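Local coordinates for protein abietadiene synthase, chloroplastic (Abies grandis, PDB 3S9V) that belongs to the terpene synthase family, joining an all-helical N-terminal terpene synthase region to a metal-binding terpene synthase domain, at residues 365-370 with 392-397; 372-377 with 385-390. All blocks are in the same frame, centred on the assembly; numbering follows the deposited sequence.

Interaction 1: residues 365-370 with 392-397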
# COMPACT_ATOMS: atom_id res chain seq x y z
N ASP A 365 -1.42 -10.29 5.98
CA ASP A 365 -1.98 -9.30 6.90
C ASP A 365 -0.94 -8.48 7.66
O ASP A 365 -1.13 -7.27 7.85
CB ASP A 365 -2.97 -9.96 7.87
CG ASP A 365 -2.42 -11.22 8.51
OD1 ASP A 365 -2.17 -12.20 7.76
OD2 ASP A 365 -2.25 -11.23 9.75
N MET A 366 0.16 -9.09 8.10
CA MET A 366 1.17 -8.31 8.82
C MET A 366 1.72 -7.28 7.85
O MET A 366 2.10 -6.18 8.27
CB MET A 366 2.31 -9.19 9.36
CG MET A 366 1.97 -10.04 10.60
SD MET A 366 1.35 -9.13 12.05
CE MET A 366 -0.39 -9.10 11.70
N LEU A 367 1.75 -7.62 6.57
CA LEU A 367 2.25 -6.68 5.57
C LEU A 367 1.36 -5.45 5.45
O LEU A 367 1.85 -4.32 5.46
CB LEU A 367 2.38 -7.35 4.20
CG LEU A 367 2.71 -6.34 3.08
CD1 LEU A 367 3.98 -5.59 3.43
CD2 LEU A 367 2.87 -7.07 1.75
N ASN A 368 0.05 -5.64 5.35
CA ASN A 368 -0.84 -4.49 5.24
C ASN A 368 -0.83 -3.67 6.53
O ASN A 368 -1.00 -2.45 6.50
CB ASN A 368 -2.26 -4.94 4.89
CG ASN A 368 -2.36 -5.47 3.47
OD1 ASN A 368 -1.81 -4.88 2.54
ND2 ASN A 368 -3.06 -6.59 3.29
N VAL A 369 -0.59 -4.34 7.65
CA VAL A 369 -0.52 -3.66 8.93
C VAL A 369 0.77 -2.83 8.94
O VAL A 369 0.78 -1.72 9.46
CB VAL A 369 -0.48 -4.68 10.12
CG1 VAL A 369 -0.13 -3.96 11.42
CG2 VAL A 369 -1.84 -5.36 10.26
N ASN A 370 1.84 -3.37 8.37
CA ASN A 370 3.12 -2.65 8.32
C ASN A 370 3.03 -1.38 7.48
O ASN A 370 3.53 -0.33 7.87
CB ASN A 370 4.24 -3.56 7.79
CG ASN A 370 5.57 -2.83 7.64
OD1 ASN A 370 5.82 -2.18 6.64
ND2 ASN A 370 6.41 -2.93 8.66
N ARG A 392 9.54 -7.23 12.79
CA ARG A 392 10.18 -8.45 13.28
C ARG A 392 9.55 -9.69 12.65
O ARG A 392 10.24 -10.65 12.31
CB ARG A 392 10.11 -8.53 14.80
CG ARG A 392 11.10 -7.60 15.49
CD ARG A 392 11.13 -7.75 17.01
NE ARG A 392 10.00 -7.11 17.68
CZ ARG A 392 8.78 -7.64 17.78
NH1 ARG A 392 8.53 -8.83 17.25
NH2 ARG A 392 7.83 -6.97 18.41
N TYR A 393 8.24 -9.65 12.47
CA TYR A 393 7.54 -10.78 11.89
C TYR A 393 7.78 -10.94 10.38
O TYR A 393 7.94 -12.06 9.90
CB TYR A 393 6.04 -10.67 12.17
CG TYR A 393 5.22 -11.76 11.53
CD1 TYR A 393 4.88 -11.69 10.18
CD2 TYR A 393 4.79 -12.86 12.27
CE1 TYR A 393 4.13 -12.69 9.58
CE2 TYR A 393 4.04 -13.87 11.67
CZ TYR A 393 3.71 -13.78 10.33
OH TYR A 393 2.97 -14.77 9.73
N LEU A 394 7.79 -9.84 9.64
CA LEU A 394 8.01 -9.93 8.20
C LEU A 394 9.44 -10.36 7.88
O LEU A 394 9.65 -11.13 6.95
CB LEU A 394 7.70 -8.59 7.51
CG LEU A 394 6.21 -8.23 7.42
CD1 LEU A 394 6.07 -6.87 6.78
CD2 LEU A 394 5.47 -9.29 6.61
N ARG A 395 10.40 -9.86 8.66
CA ARG A 395 11.80 -10.21 8.44
C ARG A 395 12.08 -11.66 8.80
O ARG A 395 12.90 -12.32 8.16
CB ARG A 395 12.73 -9.29 9.25
CG ARG A 395 12.82 -7.90 8.65
CD ARG A 395 13.82 -7.02 9.37
NE ARG A 395 13.87 -5.69 8.76
CZ ARG A 395 14.28 -5.43 7.52
NH1 ARG A 395 14.68 -6.42 6.73
NH2 ARG A 395 14.28 -4.19 7.07
N ASN A 396 11.39 -12.16 9.82
CA ASN A 396 11.59 -13.54 10.20
C ASN A 396 10.89 -14.45 9.18
O ASN A 396 11.22 -15.63 9.05
CB ASN A 396 11.04 -13.80 11.60
CG ASN A 396 11.41 -15.17 12.13
OD1 ASN A 396 12.58 -15.46 12.35
ND2 ASN A 396 10.41 -16.02 12.32
N ALA A 397 9.93 -13.89 8.45
CA ALA A 397 9.19 -14.64 7.45
C ALA A 397 9.95 -14.77 6.13
O ALA A 397 9.85 -15.79 5.45
CB ALA A 397 7.83 -14.00 7.21
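Met366 lies across one face of the Tyr393 ring, and this is the main aromatic element of the contact between 365-370 and 392-397. Its CG sits 3.7 Å from the centroid of the Tyr393 ring and 26° off the ring normal, a CH-pi contact displaced toward the rim; the closest pair is Met366 CG to Tyr393 CD1, 3.4 Å. With chi1 at -74°, Met366 CG is anti to its own carbonyl carbon; chi1 and chi2 together put SD above the same ring, and chi3 carries the terminal methyl CE off from it. Met366 SD is 4.9 Å from the Tyr393 centroid, a long Met-aromatic contact above the face.

Aliphatic packing centres on Leu394, which has the largest buried area of any residue in the pair of segments. Leu394 CD1 lies against Asn370 CB at 3.9 Å and against the Leu367 backbone, 4.0 Å from its CA, the two leucine side chains crossing at about a right angle. Leu394 CD2 is near Leu367 N and Met366 CB, 4.2 Å from the latter. Leu421 of helix 413-422 also packs on Leu394, while Glu416 and Ala420 of that helix touch Leu367.

Polar groups contribute little: Asn370 offers its aliphatic CB, and its amide ND2 is paired with Thr390.

The segment axes pass 9.9 Å apart with N-to-C directions 135° from each other. With only CH-pi, sulfur-aromatic and apolar packing contacts between these segments, the attraction is probably mostly dispersive.

Interaction 2: residues 372-377 with 385-390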
# COMPACT_ATOMS: atom_id res chain seq x y z
N CYS A 372 0.41 0.33 6.92
CA CYS A 372 -0.41 1.24 7.70
C CYS A 372 0.35 1.92 8.84
O CYS A 372 0.21 3.13 9.06
CB CYS A 372 -1.63 0.48 8.25
SG CYS A 372 -2.65 1.40 9.44
N SER A 373 1.18 1.17 9.56
CA SER A 373 1.91 1.72 10.70
C SER A 373 2.86 2.88 10.39
O SER A 373 3.23 3.63 11.30
CB SER A 373 2.71 0.62 11.41
OG SER A 373 3.81 0.20 10.61
N HIS A 374 3.25 3.02 9.13
CA HIS A 374 4.16 4.10 8.77
C HIS A 374 3.46 5.44 8.58
O HIS A 374 4.09 6.49 8.68
CB HIS A 374 4.93 3.74 7.49
CG HIS A 374 6.02 2.74 7.70
ND1 HIS A 374 7.26 3.09 8.20
CD2 HIS A 374 6.05 1.40 7.53
CE1 HIS A 374 8.00 2.00 8.34
NE2 HIS A 374 7.28 0.96 7.94
N VAL A 375 2.16 5.42 8.31
CA VAL A 375 1.43 6.67 8.10
C VAL A 375 0.83 7.10 9.43
O VAL A 375 -0.39 7.17 9.60
CB VAL A 375 0.32 6.48 7.03
CG1 VAL A 375 -0.24 7.83 6.62
CG2 VAL A 375 0.89 5.76 5.82
N SER A 376 1.72 7.41 10.36
CA SER A 376 1.33 7.79 11.70
C SER A 376 1.53 9.27 12.01
O SER A 376 2.30 9.97 11.34
CB SER A 376 2.13 6.98 12.71
OG SER A 376 3.51 7.24 12.51
N PHE A 377 0.83 9.71 13.05
CA PHE A 377 0.89 11.07 13.53
C PHE A 377 1.62 11.06 14.86
O PHE A 377 1.73 10.01 15.50
CB PHE A 377 -0.52 11.64 13.72
CG PHE A 377 -1.33 11.69 12.47
CD1 PHE A 377 -0.71 11.66 11.22
CD2 PHE A 377 -2.71 11.80 12.53
CE1 PHE A 377 -1.46 11.73 10.05
CE2 PHE A 377 -3.47 11.87 11.36
CZ PHE A 377 -2.84 11.84 10.12
N GLU A 385 4.15 0.57 17.86
CA GLU A 385 4.17 -0.83 18.27
C GLU A 385 3.84 -1.73 17.08
O GLU A 385 4.43 -2.80 16.94
CB GLU A 385 3.16 -1.08 19.40
CG GLU A 385 3.29 -0.15 20.59
CD GLU A 385 2.33 -0.50 21.72
OE1 GLU A 385 1.10 -0.58 21.48
OE2 GLU A 385 2.81 -0.68 22.86
N ALA A 386 2.90 -1.31 16.24
CA ALA A 386 2.50 -2.10 15.08
C ALA A 386 3.69 -2.20 14.13
O ALA A 386 3.96 -3.26 13.58
CB ALA A 386 1.31 -1.47 14.36
N LYS A 387 4.39 -1.08 13.96
CA LYS A 387 5.55 -1.05 13.08
C LYS A 387 6.61 -2.04 13.57
O LYS A 387 7.16 -2.81 12.78
CB LYS A 387 6.14 0.37 13.05
CG LYS A 387 7.41 0.52 12.20
CD LYS A 387 8.15 1.83 12.48
CE LYS A 387 7.36 3.05 12.00
NZ LYS A 387 8.08 4.33 12.25
N LEU A 388 6.90 -2.03 14.86
CA LEU A 388 7.91 -2.93 15.42
C LEU A 388 7.54 -4.41 15.29
O LEU A 388 8.36 -5.21 14.83
CB LEU A 388 8.17 -2.58 16.89
CG LEU A 388 8.75 -1.19 17.13
CD1 LEU A 388 8.89 -0.94 18.62
CD2 LEU A 388 10.10 -1.07 16.43
N CYS A 389 6.33 -4.77 15.69
CA CYS A 389 5.86 -6.15 15.62
C CYS A 389 5.87 -6.68 14.19
O CYS A 389 6.39 -7.75 13.93
CB CYS A 389 4.43 -6.27 16.19
SG CYS A 389 3.56 -7.83 15.81
N THR A 390 5.29 -5.92 13.27
CA THR A 390 5.24 -6.34 11.88
C THR A 390 6.63 -6.47 11.26
O THR A 390 6.88 -7.38 10.49
CB THR A 390 4.36 -5.40 11.00
OG1 THR A 390 4.83 -4.05 11.09
CG2 THR A 390 2.91 -5.47 11.45
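Lys387 and Ser373 face each other where the backbones run nearest, their CA atoms 5.2 Å apart, and they bury almost equal areas. So close an approach brings the serine side chain onto the helix backbone itself: Ser373 CB is 3.5 Å from Lys387 N, and Ser373 OG is 3.3 Å from Lys387 CA. A chi1 of 71° sets OG between the serine's backbone N and carbonyl carbon, where it hydrogen-bonds Asn370 O; the hydroxyl is thus satisfied within its own helix and meets Lys387 by packing. Ala386 extends the small-residue fit, its CB 3.9 Å from Ser373 CB.

His374 meets the outer part of the lysine. Lys387 leaves with CG anti to its backbone N (chi1 178°) and bends at chi3, bringing CE within 3.8 Å of His374 ND1, obliquely to the imidazole. The two side chains cross at about a right angle. Pro424 and Trp425 also touch His374.

Beyond the histidine the chain passes through an inverse gamma turn centred on Val375. The contact joins the closing part of helix 363-373 to helix 381-397. Helix 320-332 packs on Cys372 and Val375 of the first segment, and helix 712-736, distant in sequence, meets Phe377.

Interactions 1 and 2 are two levels of one helical hairpin, formed by helices 363-373 and 381-397, with centres 11 Å apart; interaction 2 lies nearer the connecting turn. Between them the packing is continuous: Val369 CG1 is 3.4 Å from Thr390 CG2 and 4.1 Å from Ala386 CB. A polar bridge also spans the levels, a probable hydrogen bond of 3.1 Å from Asn370 ND2 to Thr390 OG1. The helices draw apart from the closer approach in interaction 2, where Ser373 and Ala386 are the small residues, to 7.1 Å between Met366 CA and Leu394 CA in interaction 1. Both contacts are packing within the N-terminal terpene synthase region.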